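Side-chain contacts in DUF2235 domain-containing protein (Pseudomonas aeruginosa, PDB 4O5P), which acts as the type VI secretion phospholipase effector Tle1 and probably hydrolyses phospholipids with a catalytic domain of the alpha/beta-hydrolase clan: residues P131-M134 with G135-G138; D504-E507 with A508-K511; L516-R519 with R520-Y524; P534-A538 with A539-E543. All blocks are in the same frame, centred on the assembly; numbering follows the deposited sequence.

Contact 1 (P131-M134 with G135-G138)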
loop_
_atom_site.group_PDB
_atom_site.type_symbol
_atom_site.label_atom_id
_atom_site.label_comp_id
_atom_site.label_asym_id
_atom_site.label_seq_id
_atom_site.Cartn_x
_atom_site.Cartn_y
_atom_site.Cartn_z
ATOM N N PRO A 131 15.404 -7.325 2.122
ATOM C CA PRO A 131 14.573 -6.172 1.758
ATOM C C PRO A 131 14.625 -5.912 0.249
ATOM O O PRO A 131 15.473 -6.495 -0.424
ATOM C CB PRO A 131 15.212 -5.018 2.539
ATOM C CG PRO A 131 16.604 -5.445 2.807
ATOM C CD PRO A 131 16.570 -6.941 2.940
ATOM N N SER A 132 13.740 -5.063 -0.270
ATOM C CA SER A 132 13.664 -4.793 -1.710
ATOM C C SER A 132 14.811 -3.933 -2.218
ATOM O O SER A 132 15.334 -3.117 -1.475
ATOM C CB SER A 132 12.406 -4.008 -1.997
ATOM O OG SER A 132 12.568 -2.701 -1.481
ATOM N N ASN A 133 15.165 -4.068 -3.497
ATOM C CA ASN A 133 16.197 -3.205 -4.100
ATOM C C ASN A 133 15.651 -1.907 -4.714
ATOM O O ASN A 133 14.912 -1.944 -5.704
ATOM C CB ASN A 133 17.042 -3.972 -5.139
ATOM C CG ASN A 133 16.233 -4.422 -6.364
ATOM O OD1 ASN A 133 15.978 -5.614 -6.550
ATOM N ND2 ASN A 133 15.839 -3.465 -7.210
HETATM N N MSE A 134 16.019 -0.767 -4.131
HETATM C CA MSE A 134 15.639 0.538 -4.678
HETATM C C MSE A 134 14.137 0.639 -4.943
HETATM O O MSE A 134 13.719 1.202 -5.959
HETATM C CB MSE A 134 16.401 0.823 -5.983
HETATM C CG MSE A 134 17.927 0.932 -5.859
HETATM SE SE MSE A 134 18.577 2.729 -5.452
HETATM C CE MSE A 134 18.372 2.709 -3.505
ATOM N N GLY A 135 13.329 0.071 -4.051
ATOM C CA GLY A 135 11.883 0.109 -4.210
ATOM C C GLY A 135 11.318 -0.756 -5.327
ATOM O O GLY A 135 10.224 -0.480 -5.838
ATOM N N LEU A 136 12.046 -1.802 -5.712
ATOM C CA LEU A 136 11.500 -2.775 -6.649
ATOM C C LEU A 136 10.779 -3.861 -5.879
ATOM O O LEU A 136 11.402 -4.625 -5.131
ATOM C CB LEU A 136 12.591 -3.391 -7.518
ATOM C CG LEU A 136 12.249 -3.319 -9.002
ATOM C CD1 LEU A 136 11.586 -1.981 -9.301
ATOM C CD2 LEU A 136 13.490 -3.510 -9.854
ATOM N N ILE A 137 9.464 -3.925 -6.059
ATOM C CA ILE A 137 8.639 -4.844 -5.291
ATOM C C ILE A 137 7.765 -5.712 -6.183
ATOM O O ILE A 137 6.942 -5.206 -6.945
ATOM C CB ILE A 137 7.752 -4.085 -4.283
ATOM C CG1 ILE A 137 8.467 -2.813 -3.802
ATOM C CG2 ILE A 137 7.360 -5.009 -3.135
ATOM C CD1 ILE A 137 8.306 -2.490 -2.316
ATOM N N GLY A 138 7.957 -7.025 -6.084
ATOM C CA GLY A 138 7.168 -7.972 -6.850
ATOM C C GLY A 138 5.859 -8.294 -6.153
ATOM O O GLY A 138 5.697 -8.023 -4.963
#
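G135 passes S132 in a tight chain reversal, a type I' beta turn running from N133 to L136 with M134 and G135 at its two middle places. Both middle residues have positive phi, as this turn requires. S132 OG stays 3.9 Å from G135 N, too far for a hydrogen bond, so this approach is packing alone. L136 closes the turn: its N donates to N133 O at 2.9 Å with an N-H...O angle of 148°. At the acceptor the donor comes from above the carbonyl plane, 53° out of it, and not along a lone pair.

The side chain of L136 meets the amide of N133 at a slant. N133 ND2 lies 3.3 Å from L136 CB and 3.5 Å from L136 CD2, placing the nitrogen side of the amide against the leucine. A chi1 of 65°, with CG between the backbone N and carbonyl carbon of N133, swings the amide to that side. The carbonyl oxygen L136 O comes within 3.3 Å of the side-chain carbon S132 CB. I137 adds a looser touch, its CD1 4.3 Å from S132 OG.

The turn belongs to the loop between strand 111-116 and helix 139-162. S132 is joined by a backbone hydrogen bond to G120, nearer the strand, and I137 by another to G287, while the I137 side chain packs on T74 and V119. M134 and G135 are exposed, whereas I137 is buried; the reversal therefore projects from a base held against other loops, and helix 139-162 starts immediately after G138.

Contact 2 (D504-E507 with A508-K511)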
loop_
_atom_site.group_PDB
_atom_site.type_symbol
_atom_site.label_atom_id
_atom_site.label_comp_id
_atom_site.label_asym_id
_atom_site.label_seq_id
_atom_site.Cartn_x
_atom_site.Cartn_y
_atom_site.Cartn_z
ATOM N N ASP A 504 22.282 16.933 6.003
ATOM C CA ASP A 504 22.468 15.622 5.392
ATOM C C ASP A 504 23.635 14.878 6.004
ATOM O O ASP A 504 24.620 15.482 6.429
ATOM C CB ASP A 504 22.689 15.731 3.879
ATOM C CG ASP A 504 21.457 16.184 3.135
ATOM O OD1 ASP A 504 20.353 16.201 3.725
ATOM O OD2 ASP A 504 21.593 16.527 1.943
HETATM N N MSE A 505 23.523 13.558 6.043
HETATM C CA MSE A 505 24.625 12.749 6.521
HETATM C C MSE A 505 25.821 12.940 5.597
HETATM O O MSE A 505 25.676 12.924 4.378
HETATM C CB MSE A 505 24.221 11.279 6.585
HETATM C CG MSE A 505 25.372 10.320 6.786
HETATM SE SE MSE A 505 24.730 8.479 6.941
HETATM C CE MSE A 505 24.074 8.579 8.758
ATOM N N PRO A 506 27.007 13.154 6.185
ATOM C CA PRO A 506 28.261 13.263 5.424
ATOM C C PRO A 506 28.478 12.032 4.517
ATOM O O PRO A 506 28.011 10.937 4.864
ATOM C CB PRO A 506 29.327 13.323 6.522
ATOM C CG PRO A 506 28.599 13.880 7.727
ATOM C CD PRO A 506 27.210 13.302 7.641
ATOM N N GLU A 507 29.172 12.214 3.391
ATOM C CA GLU A 507 29.358 11.166 2.374
ATOM C C GLU A 507 30.050 9.915 2.922
ATOM O O GLU A 507 29.675 8.775 2.602
ATOM C CB GLU A 507 30.141 11.720 1.175
ATOM C CG GLU A 507 29.395 12.778 0.339
ATOM C CD GLU A 507 29.020 14.038 1.140
ATOM O OE1 GLU A 507 29.798 14.433 2.047
ATOM O OE2 GLU A 507 27.937 14.622 0.878
ATOM N N ALA A 508 31.037 10.145 3.778
ATOM C CA ALA A 508 31.823 9.079 4.376
ATOM C C ALA A 508 30.942 8.095 5.129
ATOM O O ALA A 508 30.969 6.885 4.871
ATOM C CB ALA A 508 32.849 9.677 5.317
ATOM N N GLN A 509 30.175 8.638 6.073
ATOM C CA GLN A 509 29.285 7.861 6.921
ATOM C C GLN A 509 28.228 7.135 6.085
ATOM O O GLN A 509 27.806 6.020 6.412
ATOM C CB GLN A 509 28.621 8.777 7.963
ATOM C CG GLN A 509 29.429 9.000 9.260
ATOM C CD GLN A 509 30.690 9.840 9.056
ATOM O OE1 GLN A 509 30.713 10.768 8.236
ATOM N NE2 GLN A 509 31.752 9.506 9.801
ATOM N N GLN A 510 27.826 7.778 4.995
ATOM C CA GLN A 510 26.852 7.231 4.061
ATOM C C GLN A 510 27.370 5.935 3.429
ATOM O O GLN A 510 26.716 4.877 3.505
ATOM C CB GLN A 510 26.576 8.288 3.000
ATOM C CG GLN A 510 25.506 7.950 1.985
ATOM C CD GLN A 510 25.098 9.168 1.178
ATOM O OE1 GLN A 510 25.216 10.305 1.644
ATOM N NE2 GLN A 510 24.626 8.938 -0.043
ATOM N N LYS A 511 28.556 6.021 2.827
ATOM C CA LYS A 511 29.209 4.858 2.226
ATOM C C LYS A 511 29.466 3.772 3.261
ATOM O O LYS A 511 29.245 2.584 2.999
ATOM C CB LYS A 511 30.532 5.276 1.578
ATOM C CG LYS A 511 30.458 5.522 0.087
ATOM C CD LYS A 511 29.696 6.792 -0.252
ATOM C CE LYS A 511 29.981 7.220 -1.692
ATOM N NZ LYS A 511 29.505 8.607 -1.998
#
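M505 lies against Q509 and Q510 where the chain enters helix 507-528, and P506 occupies the N-cap position of that helix. With CG anti to the backbone N of M505 (chi1 168°), the selenomethionine chain runs toward the first turn. Its CG meets Q509 CB at 3.8 Å, and its SE rests 3.7 Å from Q510 N, over the backbone of that residue. Beyond the segments, M505 also packs on F566 and P569, while the carboxylate of D504 accepts from Q572 N and R573 N at the start of helix 571-587.

P506 takes part in two ways. Its ring carbon CB is 3.4 Å from Q509 OE1, a van der Waals approach; the other end of that amide, Q509 NE2, is committed to L550 O. Its carbonyl begins the helical bonding: Q510 N donates to P506 O at 3.2 Å, at an N-H...O angle of 149° and in the carbonyl plane.

E507 continues the pattern with a straighter bond, K511 N to E507 O at 3.0 Å and 172°. Although E507 and K511 are four residues apart and oppositely charged, E507 OE2 and K511 NZ stay 6.8 Å apart, so no salt bridge forms. The lysine instead bends at chi2, which brings K511 CD to 3.5 Å from E507 O, alongside that carbonyl.

Contact 3 (L516-R519 with R520-Y524)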
loop_
_atom_site.group_PDB
_atom_site.type_symbol
_atom_site.label_atom_id
_atom_site.label_comp_id
_atom_site.label_asym_id
_atom_site.label_seq_id
_atom_site.Cartn_x
_atom_site.Cartn_y
_atom_site.Cartn_z
ATOM N N LEU A 516 28.427 -1.640 5.415
ATOM C CA LEU A 516 28.172 -2.443 6.617
ATOM C C LEU A 516 26.815 -3.153 6.524
ATOM O O LEU A 516 26.690 -4.340 6.851
ATOM C CB LEU A 516 28.185 -1.573 7.880
ATOM C CG LEU A 516 29.493 -0.905 8.299
ATOM C CD1 LEU A 516 29.289 0.038 9.483
ATOM C CD2 LEU A 516 30.524 -1.966 8.625
ATOM N N HIS A 517 25.805 -2.401 6.094
ATOM C CA HIS A 517 24.458 -2.926 5.911
ATOM C C HIS A 517 24.487 -4.055 4.899
ATOM O O HIS A 517 23.947 -5.121 5.152
ATOM C CB HIS A 517 23.518 -1.810 5.438
ATOM C CG HIS A 517 22.063 -2.180 5.454
ATOM N ND1 HIS A 517 21.412 -2.689 4.347
ATOM C CD2 HIS A 517 21.129 -2.092 6.432
ATOM C CE1 HIS A 517 20.145 -2.915 4.650
ATOM N NE2 HIS A 517 19.944 -2.556 5.906
ATOM N N LYS A 518 25.131 -3.810 3.762
ATOM C CA LYS A 518 25.248 -4.777 2.671
ATOM C C LYS A 518 25.777 -6.106 3.198
ATOM O O LYS A 518 25.103 -7.155 3.094
ATOM C CB LYS A 518 26.171 -4.217 1.582
ATOM C CG LYS A 518 26.057 -4.895 0.212
ATOM C CD LYS A 518 26.951 -4.226 -0.855
ATOM C CE LYS A 518 26.397 -2.879 -1.350
ATOM N NZ LYS A 518 26.785 -1.671 -0.539
ATOM N N ARG A 519 26.966 -6.052 3.802
ATOM C CA ARG A 519 27.569 -7.259 4.377
ATOM C C ARG A 519 26.654 -7.949 5.406
ATOM O O ARG A 519 26.403 -9.161 5.314
ATOM C CB ARG A 519 28.936 -6.937 4.992
ATOM C CG ARG A 519 29.618 -8.118 5.642
ATOM C CD ARG A 519 29.917 -9.236 4.645
ATOM N NE ARG A 519 30.270 -10.472 5.342
ATOM C CZ ARG A 519 30.760 -11.568 4.765
ATOM N NH1 ARG A 519 30.971 -11.607 3.457
ATOM N NH2 ARG A 519 31.046 -12.630 5.512
ATOM N N ARG A 520 26.146 -7.176 6.363
ATOM C CA ARG A 520 25.332 -7.730 7.447
ATOM C C ARG A 520 24.066 -8.420 6.920
ATOM O O ARG A 520 23.625 -9.461 7.445
ATOM C CB ARG A 520 24.972 -6.622 8.434
ATOM C CG ARG A 520 24.439 -7.117 9.757
ATOM C CD ARG A 520 25.436 -8.047 10.420
ATOM N NE ARG A 520 25.898 -7.529 11.705
ATOM C CZ ARG A 520 27.163 -7.562 12.103
ATOM N NH1 ARG A 520 27.506 -7.073 13.289
ATOM N NH2 ARG A 520 28.085 -8.098 11.309
ATOM N N SER A 521 23.500 -7.840 5.865
ATOM C CA SER A 521 22.280 -8.347 5.250
ATOM C C SER A 521 22.559 -9.655 4.532
ATOM O O SER A 521 21.814 -10.621 4.691
ATOM C CB SER A 521 21.707 -7.325 4.267
ATOM O OG SER A 521 20.548 -7.838 3.625
ATOM N N ARG A 522 23.630 -9.693 3.742
ATOM C CA ARG A 522 23.980 -10.944 3.071
ATOM C C ARG A 522 24.266 -12.067 4.081
ATOM O O ARG A 522 23.906 -13.233 3.850
ATOM C CB ARG A 522 25.164 -10.737 2.122
ATOM C CG ARG A 522 24.847 -9.892 0.890
ATOM C CD ARG A 522 26.127 -9.439 0.187
ATOM N NE ARG A 522 25.848 -8.532 -0.925
ATOM C CZ ARG A 522 25.972 -8.855 -2.210
ATOM N NH1 ARG A 522 26.388 -10.067 -2.561
ATOM N NH2 ARG A 522 25.688 -7.958 -3.148
ATOM N N GLU A 523 24.895 -11.713 5.204
ATOM C CA GLU A 523 25.120 -12.675 6.284
ATOM C C GLU A 523 23.791 -13.218 6.785
ATOM O O GLU A 523 23.615 -14.435 6.922
ATOM C CB GLU A 523 25.853 -12.024 7.460
ATOM C CG GLU A 523 27.365 -11.869 7.293
ATOM C CD GLU A 523 27.986 -11.014 8.396
ATOM O OE1 GLU A 523 27.363 -10.867 9.473
ATOM O OE2 GLU A 523 29.098 -10.485 8.180
ATOM N N TYR A 524 22.865 -12.306 7.071
ATOM C CA TYR A 524 21.549 -12.699 7.567
ATOM C C TYR A 524 20.831 -13.630 6.606
ATOM O O TYR A 524 20.288 -14.664 7.009
ATOM C CB TYR A 524 20.680 -11.464 7.809
ATOM C CG TYR A 524 19.275 -11.805 8.253
ATOM C CD1 TYR A 524 19.031 -12.237 9.545
ATOM C CD2 TYR A 524 18.193 -11.682 7.385
ATOM C CE1 TYR A 524 17.765 -12.548 9.964
ATOM C CE2 TYR A 524 16.913 -11.994 7.796
ATOM C CZ TYR A 524 16.711 -12.425 9.093
ATOM O OH TYR A 524 15.452 -12.745 9.530
#
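R519 reaches forward one helical turn to E523, and its side chain can be traced atom by atom. CB of R519 lies close to the backbone at R520 N, simply as its neighbour in sequence. CG is anti to the backbone N, and the bend at chi2 (62°) turns the chain across E523: R519 CG is 3.5 Å from E523 OE2, and R519 CD is 3.8 Å from the same oxygen. NE then makes the salt bridge, donating to E523 OE2 at 3.1 Å with an angle of 158°. The oxygen lies close to the guanidinium plane and uses its anti lone pair, the one facing away from OE1. The guanidinium and carboxylate planes stand 79° apart and only NE is in bonding range of OE2, so the pair meets through one N-H and not as a flat two-bond pairing. Beyond CZ, NH2 turns to P534 O in the loop ahead of helix 538-550, giving the arginine a second partner.

E523 OE1 also receives a weak bond from R520 NH2 at 3.4 Å, so the two carboxylate oxygens are divided between two arginines. K518 and R522 run side by side, with K518 CG 3.8 Å from R522 NE at the guanidinium edge, while K518 NZ pairs with E514. L516, buried, packs on W544 and V548 of helix 538-550; H517, also buried, points another way and bonds R561 O through NE2.

Backbone bonds such as S521 N to H517 O, 2.8 Å, set the spacing. The whole is an alpha-helical i to i+4 salt bridge extended into an R519-R520-E523 network.

Contact 4 (P534-A538 with A539-E543)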
loop_
_atom_site.group_PDB
_atom_site.type_symbol
_atom_site.label_atom_id
_atom_site.label_comp_id
_atom_site.label_asym_id
_atom_site.label_seq_id
_atom_site.Cartn_x
_atom_site.Cartn_y
_atom_site.Cartn_z
ATOM N N PRO A 534 30.795 -16.941 2.514
ATOM C CA PRO A 534 32.208 -17.126 2.855
ATOM C C PRO A 534 32.709 -15.888 3.605
ATOM O O PRO A 534 32.214 -14.786 3.346
ATOM C CB PRO A 534 32.885 -17.245 1.484
ATOM C CG PRO A 534 31.972 -16.526 0.540
ATOM C CD PRO A 534 30.582 -16.745 1.068
ATOM N N PRO A 535 33.649 -16.067 4.553
ATOM C CA PRO A 535 34.206 -14.928 5.298
ATOM C C PRO A 535 34.740 -13.818 4.394
ATOM O O PRO A 535 34.996 -14.041 3.201
ATOM C CB PRO A 535 35.354 -15.554 6.112
ATOM C CG PRO A 535 35.495 -16.984 5.615
ATOM C CD PRO A 535 34.153 -17.354 5.067
HETATM N N MSE A 536 34.891 -12.623 4.961
HETATM C CA MSE A 536 35.427 -11.486 4.220
HETATM C C MSE A 536 36.901 -11.691 3.866
HETATM O O MSE A 536 37.702 -12.140 4.700
HETATM C CB MSE A 536 35.254 -10.182 5.016
HETATM C CG MSE A 536 33.804 -9.717 5.155
HETATM SE SE MSE A 536 33.633 -8.037 6.136
HETATM C CE MSE A 536 33.548 -8.788 7.934
ATOM N N SER A 537 37.251 -11.366 2.624
ATOM C CA SER A 537 38.644 -11.294 2.212
ATOM C C SER A 537 39.365 -10.273 3.089
ATOM O O SER A 537 38.719 -9.476 3.780
ATOM C CB SER A 537 38.727 -10.851 0.752
ATOM O OG SER A 537 38.515 -9.452 0.636
ATOM N N ALA A 538 40.695 -10.278 3.057
ATOM C CA ALA A 538 41.480 -9.310 3.832
ATOM C C ALA A 538 41.028 -7.870 3.552
ATOM O O ALA A 538 40.725 -7.099 4.481
ATOM C CB ALA A 538 42.976 -9.481 3.536
ATOM N N ALA A 539 40.960 -7.520 2.268
ATOM C CA ALA A 539 40.501 -6.184 1.855
ATOM C C ALA A 539 39.106 -5.827 2.405
ATOM O O ALA A 539 38.887 -4.718 2.917
ATOM C CB ALA A 539 40.519 -6.066 0.343
ATOM N N GLU A 540 38.175 -6.770 2.291
ATOM C CA GLU A 540 36.804 -6.555 2.753
ATOM C C GLU A 540 36.758 -6.306 4.248
ATOM O O GLU A 540 35.976 -5.477 4.707
ATOM C CB GLU A 540 35.917 -7.757 2.411
ATOM C CG GLU A 540 35.339 -7.762 1.000
ATOM C CD GLU A 540 34.848 -9.144 0.589
ATOM O OE1 GLU A 540 34.991 -10.091 1.400
ATOM O OE2 GLU A 540 34.334 -9.287 -0.544
ATOM N N GLN A 541 37.583 -7.030 5.010
ATOM C CA GLN A 541 37.613 -6.861 6.465
ATOM C C GLN A 541 38.246 -5.526 6.866
ATOM O O GLN A 541 37.763 -4.852 7.781
ATOM C CB GLN A 541 38.344 -8.020 7.152
ATOM C CG GLN A 541 38.365 -7.917 8.685
ATOM C CD GLN A 541 37.272 -8.731 9.367
ATOM O OE1 GLN A 541 36.450 -9.372 8.709
ATOM N NE2 GLN A 541 37.266 -8.716 10.699
ATOM N N ALA A 542 39.331 -5.148 6.193
ATOM C CA ALA A 542 39.933 -3.841 6.458
ATOM C C ALA A 542 38.885 -2.748 6.230
ATOM O O ALA A 542 38.724 -1.846 7.062
ATOM C CB ALA A 542 41.157 -3.618 5.585
ATOM N N GLU A 543 38.153 -2.858 5.122
ATOM C CA GLU A 543 37.064 -1.927 4.833
ATOM C C GLU A 543 35.970 -1.952 5.902
ATOM O O GLU A 543 35.480 -0.895 6.321
ATOM C CB GLU A 543 36.463 -2.224 3.464
ATOM C CG GLU A 543 37.162 -1.511 2.321
ATOM C CD GLU A 543 36.748 -0.051 2.160
ATOM O OE1 GLU A 543 37.411 0.666 1.378
ATOM O OE2 GLU A 543 35.758 0.384 2.790
#
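S537 and E540 form a capping box at the start of helix 538-550, with S537 at the N-cap. In one direction, E540 N donates to S537 OG at 3.2 Å, nearly straight at 165°; the serine hydroxyl oxygen is placed for this by a chi1 of 77°, which sets OG between its own backbone N and carbonyl carbon. In return, S537 N donates to E540 OE1 at 2.9 Å. That second bond reaches the carboxylate from above, 39° out of its plane. Two backbone N-H groups at the helix entrance are thus satisfied by side chains.

Regular helical bonding starts at once: Q541 N bonds S537 O at 3.0 Å and A542 N bonds A538 O at 2.9 Å.

M536, a selenomethionine just before the cap, crosses the same glutamate at a slant. M536 CB lies 3.6 Å from E540 CB, and its SE is 3.8 Å from E540 O. The chain runs extended through chi2 and bends at chi3, crossing the Q541 side chain at about a right angle, so that M536 CE finishes 3.1 Å from Q541 OE1.

Overall arrangement
Contacts 2, 3 and 4 belong to one helical pair: contacts 2 and 3 share helix 507-528, and contact 4 opens helix 538-550, which follows it. Contact 3, mid-helix and partly buried, adds a salt-bridge network to its backbone bonds. Contacts 2 and 4 are surface helix starts, each with a selenomethionine just before the N-cap, but only contact 4 has a capping box. Contact 1 is also at the surface, a turn without helical bonding. Contact 3 is central: it touches contact 1 where P131 CD meets S521 OG at 4.1 Å, and contact 4 where R519 CZ lies 3.6 Å from M536 CG. The centres of contacts 1 and 4 are about 27 Å apart.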